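Local coordinates for putative Nitroreductase (Anabaena variabilis ATCC 29413, PDB 3EO7), which probably acts as an FMN-dependent oxidoreductase of the nitroreductase family, carrying flavin mononucleotide bound in a pocket, at residues P207-G212 and A233-A238; I247-T252 and S371-D376. All blocks are in the same frame, centred on the assembly; numbering follows the deposited sequence.

In the fold
From the N terminus, the chain leaves helix 181-202, runs through the short strand 205-207 and enters the loop that holds residues 207-212. Interaction 1 closes when the chain, after helix 215-222, returns antiparallel along strand 229-239. Interaction 2 begins only after that closure, so the two follow in series: residues 247-252 are met by residues 371-376, 119 positions further on. Interaction 1 thus finishes one border of the first, seven-stranded sheet, whereas interaction 2 joins the loop after strand 229-239 to the loop between helix 347-358 and strand 381-390 of the mixed sheet. Their centres lie 9 Å apart, and residues 207-212 touch both segments of interaction 2.

Interaction 1: residues P207-G212 and A233-A238; sequences PHLIGG and AVLPLA
His208 and Ile210 supply the backbone bonds that hold the 207-212 loop to strand 229-239. His208 N donates to Pro236 O (2.9 Å). Two further bonds make Ile210 and Val234 a hydrogen-bonded antiparallel pair. Ile210 N reaches Val234 O at 2.7 Å, in a bond bent to 137° at the hydrogen. The return bond, from Val234 N to Ile210 O at 3.1 Å, is straighter. Proline at 236 has no N-H to return toward His208 O, which instead receives a CA-H...O contact from Leu235 CA at 3.3 Å. Pro207 CA makes a similar contact with Pro236 O.

Apolar contacts fall into two groups. Leu209 and Leu235 run side by side in the same direction, CD1 of Leu209 meeting CD2 of Leu235 at 3.8 Å; the same CD2 reaches Pro207 CB, and Leu193 of helix 181-202 packs on both leucines. In the other group, Ile210 crosses Pro236 at about a right angle. Its fully extended outer chain (chi2 179°) carries CD1 to within 3.6 Å of Pro236 CD. The His208 ring meets Ala238 CB with its CD2-NE2 edge, and Ala156 of helix 155-159 touches both His208 and Pro236.

Pairing of this kind is that of a short border strand, 205-207, continued by an irregular loop along the antiparallel sheet of a nitroreductase-family fold.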
# COMPACT_ATOMS: atom_id res chain seq x y z
N PRO A 207 14.25 -2.90 -1.81
CA PRO A 207 13.39 -4.04 -2.13
C PRO A 207 13.13 -4.04 -3.64
O PRO A 207 13.11 -2.98 -4.25
CB PRO A 207 12.09 -3.72 -1.38
CG PRO A 207 12.08 -2.23 -1.22
CD PRO A 207 13.50 -1.74 -1.33
N HIS A 208 13.02 -5.23 -4.20
CA HIS A 208 12.66 -5.44 -5.59
C HIS A 208 11.29 -6.08 -5.58
O HIS A 208 11.12 -7.20 -5.08
CB HIS A 208 13.68 -6.29 -6.27
CG HIS A 208 14.96 -5.57 -6.51
ND1 HIS A 208 15.32 -5.08 -7.75
CD2 HIS A 208 15.95 -5.19 -5.65
CE1 HIS A 208 16.47 -4.44 -7.65
NE2 HIS A 208 16.89 -4.50 -6.39
N LEU A 209 10.32 -5.33 -6.07
CA LEU A 209 8.94 -5.75 -6.01
C LEU A 209 8.63 -6.79 -7.08
O LEU A 209 8.93 -6.57 -8.27
CB LEU A 209 8.05 -4.54 -6.22
CG LEU A 209 6.56 -4.74 -6.08
CD1 LEU A 209 6.20 -5.25 -4.65
CD2 LEU A 209 5.83 -3.35 -6.41
N ILE A 210 8.06 -7.91 -6.64
CA ILE A 210 7.66 -9.00 -7.52
C ILE A 210 6.17 -9.32 -7.29
O ILE A 210 5.78 -9.98 -6.32
CB ILE A 210 8.51 -10.31 -7.33
CG1 ILE A 210 10.01 -10.03 -7.48
CG2 ILE A 210 8.06 -11.42 -8.31
CD1 ILE A 210 10.92 -11.25 -7.29
N GLY A 211 5.33 -8.82 -8.19
CA GLY A 211 3.92 -9.12 -8.16
C GLY A 211 3.52 -10.30 -9.01
O GLY A 211 2.41 -10.81 -8.84
N GLY A 212 4.37 -10.65 -9.96
CA GLY A 212 4.21 -11.76 -10.88
C GLY A 212 4.87 -13.03 -10.39
O GLY A 212 6.08 -13.21 -10.47
N ALA A 233 2.68 -10.12 -2.53
CA ALA A 233 3.89 -9.46 -2.96
C ALA A 233 5.11 -10.23 -2.43
O ALA A 233 5.15 -10.62 -1.26
CB ALA A 233 3.96 -7.98 -2.49
N VAL A 234 6.09 -10.42 -3.31
CA VAL A 234 7.39 -11.03 -3.03
C VAL A 234 8.42 -9.91 -3.24
O VAL A 234 8.41 -9.25 -4.27
CB VAL A 234 7.67 -12.28 -3.89
CG1 VAL A 234 9.11 -12.79 -3.65
CG2 VAL A 234 6.62 -13.41 -3.59
N LEU A 235 9.29 -9.72 -2.26
CA LEU A 235 10.27 -8.64 -2.29
C LEU A 235 11.67 -9.05 -1.85
O LEU A 235 12.01 -8.95 -0.68
CB LEU A 235 9.80 -7.42 -1.45
CG LEU A 235 8.42 -6.82 -1.73
CD1 LEU A 235 7.37 -7.36 -0.78
CD2 LEU A 235 8.46 -5.29 -1.61
N PRO A 236 12.49 -9.51 -2.80
CA PRO A 236 13.89 -9.67 -2.44
C PRO A 236 14.45 -8.36 -1.90
O PRO A 236 14.11 -7.27 -2.40
CB PRO A 236 14.57 -10.01 -3.78
CG PRO A 236 13.51 -10.52 -4.63
CD PRO A 236 12.22 -9.91 -4.19
N LEU A 237 15.29 -8.48 -0.87
CA LEU A 237 15.91 -7.34 -0.24
C LEU A 237 17.38 -7.27 -0.64
O LEU A 237 18.19 -8.09 -0.20
CB LEU A 237 15.79 -7.45 1.27
CG LEU A 237 14.38 -7.39 1.83
CD1 LEU A 237 14.46 -7.49 3.37
CD2 LEU A 237 13.62 -6.15 1.38
N ALA A 238 17.71 -6.27 -1.46
CA ALA A 238 19.09 -6.07 -1.95
C ALA A 238 19.86 -5.20 -0.98
O ALA A 238 19.44 -4.07 -0.72
CB ALA A 238 19.06 -5.41 -3.32

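Interaction 2: residues I247-T252 and S371-D376; sequences ISPGCT and SPDYFD
The Phe375 ring presents its edge to Thr252: the carbonyl oxygen Thr252 O lies in the ring plane, 3.3 Å from Phe375 CD1. A second flat group, the carboxylate of Asp373, carries the Thr252 methyl over one face, with Thr252 CG2 standing 3.8 Å from Asp373 CG and nearly square to the plane. Pro249 CB approaches Asp373 OD1 at 3.7 Å.

Thr252 makes most of the contact, its backbone O at the Phe375 ring and its side chain at Asp373 and Tyr374. With chi1 at 59°, its OG1 sits between the backbone N and the carbonyl carbon, while CG2 is swung toward Asp373. The hydroxyl donates to Tyr374 O at 2.9 Å, in the carbonyl plane and on a lone pair, with a C=O...donor angle of 140°. Phe375 O is also near.

Asp373 is held through both oxygens. OD1 forms a salt bridge with Arg206, and OD2 accepts a hydrogen bond from Leu209 N. OD2 also takes a bond from a water, 2.7 Å from it, that itself accepts from Gly250 N at 2.8 Å and so bridges the two loops. These partners would probably favour the charged carboxylate.

Asp459 of helix 452-473 accepts bonds from the backbone N of Phe375 and of Asp376, while Tyr374 stacks on His462 and the Phe375 ring on Tyr455 of the same helix. The contact therefore lies where loops beside the first sheet, among them the one after strand 205-207 whose Gly211 bonds to the Thr252 backbone, meet the approach to strand 381-390 in the second, with side chains of 371-376 touching helices 181-202 and 452-473.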
# COMPACT_ATOMS: atom_id res chain seq x y z
N ILE A 247 21.60 -3.79 -8.18
CA ILE A 247 21.11 -4.28 -9.47
C ILE A 247 20.00 -3.43 -10.02
O ILE A 247 19.32 -2.70 -9.29
CB ILE A 247 20.63 -5.74 -9.38
CG1 ILE A 247 19.46 -5.89 -8.41
CG2 ILE A 247 21.81 -6.67 -8.97
CD1 ILE A 247 18.84 -7.27 -8.39
N SER A 248 19.79 -3.56 -11.32
CA SER A 248 18.75 -2.83 -11.98
C SER A 248 17.36 -3.23 -11.51
O SER A 248 17.11 -4.41 -11.30
CB SER A 248 18.83 -3.13 -13.48
OG SER A 248 17.67 -2.72 -14.16
N PRO A 249 16.45 -2.26 -11.37
CA PRO A 249 15.06 -2.66 -11.12
C PRO A 249 14.57 -3.56 -12.25
O PRO A 249 15.05 -3.45 -13.39
CB PRO A 249 14.29 -1.36 -11.11
CG PRO A 249 15.34 -0.31 -10.72
CD PRO A 249 16.61 -0.79 -11.39
N GLY A 250 13.64 -4.44 -11.95
CA GLY A 250 13.19 -5.45 -12.91
C GLY A 250 11.71 -5.47 -13.17
O GLY A 250 11.05 -4.47 -13.03
N CYS A 251 11.22 -6.62 -13.61
CA CYS A 251 9.81 -6.74 -13.96
C CYS A 251 9.01 -6.89 -12.68
O CYS A 251 9.05 -7.93 -12.05
CB CYS A 251 9.63 -7.99 -14.81
SG CYS A 251 7.93 -8.33 -15.32
N THR A 252 8.28 -5.85 -12.31
CA THR A 252 7.55 -5.88 -11.05
C THR A 252 6.18 -6.53 -11.12
O THR A 252 5.56 -6.75 -10.09
CB THR A 252 7.34 -4.43 -10.55
OG1 THR A 252 6.62 -3.72 -11.55
CG2 THR A 252 8.69 -3.72 -10.32
N SER A 371 13.62 6.02 -7.94
CA SER A 371 12.53 5.33 -8.63
C SER A 371 12.17 4.01 -7.92
O SER A 371 12.53 2.92 -8.35
CB SER A 371 12.89 5.10 -10.08
OG SER A 371 11.72 4.65 -10.77
N PRO A 372 11.50 4.12 -6.78
CA PRO A 372 11.12 2.91 -6.04
C PRO A 372 10.14 2.09 -6.88
O PRO A 372 9.41 2.64 -7.72
CB PRO A 372 10.44 3.45 -4.78
CG PRO A 372 10.17 4.89 -5.06
CD PRO A 372 10.95 5.34 -6.18
N ASP A 373 10.13 0.78 -6.67
CA ASP A 373 9.28 -0.07 -7.45
C ASP A 373 7.80 0.09 -7.05
O ASP A 373 7.45 0.10 -5.86
CB ASP A 373 9.62 -1.55 -7.25
CG ASP A 373 10.95 -1.94 -7.84
OD1 ASP A 373 11.52 -1.20 -8.68
OD2 ASP A 373 11.38 -3.05 -7.52
N TYR A 374 6.98 0.15 -8.09
CA TYR A 374 5.54 0.01 -8.04
C TYR A 374 5.22 -1.10 -9.05
O TYR A 374 6.04 -1.47 -9.87
CB TYR A 374 4.83 1.28 -8.48
CG TYR A 374 4.96 2.41 -7.46
CD1 TYR A 374 6.09 3.20 -7.40
CD2 TYR A 374 3.93 2.69 -6.56
CE1 TYR A 374 6.20 4.24 -6.47
CE2 TYR A 374 4.05 3.72 -5.64
CZ TYR A 374 5.18 4.49 -5.60
OH TYR A 374 5.30 5.50 -4.69
N PHE A 375 3.98 -1.56 -9.05
CA PHE A 375 3.54 -2.56 -10.03
C PHE A 375 3.39 -1.88 -11.38
O PHE A 375 4.07 -2.25 -12.35
CB PHE A 375 2.28 -3.28 -9.55
CG PHE A 375 2.50 -4.05 -8.31
CD1 PHE A 375 3.27 -5.20 -8.33
CD2 PHE A 375 1.94 -3.65 -7.10
CE1 PHE A 375 3.51 -5.91 -7.18
CE2 PHE A 375 2.19 -4.35 -5.95
CZ PHE A 375 2.95 -5.50 -5.99
N ASP A 376 2.53 -0.86 -11.46
CA ASP A 376 2.45 -0.06 -12.67
C ASP A 376 1.71 1.24 -12.45
O ASP A 376 0.49 1.30 -12.58
CB ASP A 376 1.81 -0.84 -13.84
CG ASP A 376 2.02 -0.15 -15.18
OD1 ASP A 376 2.44 1.01 -15.18
OD2 ASP A 376 1.77 -0.77 -16.22
O HOH W 1 12.89 -4.46 -9.25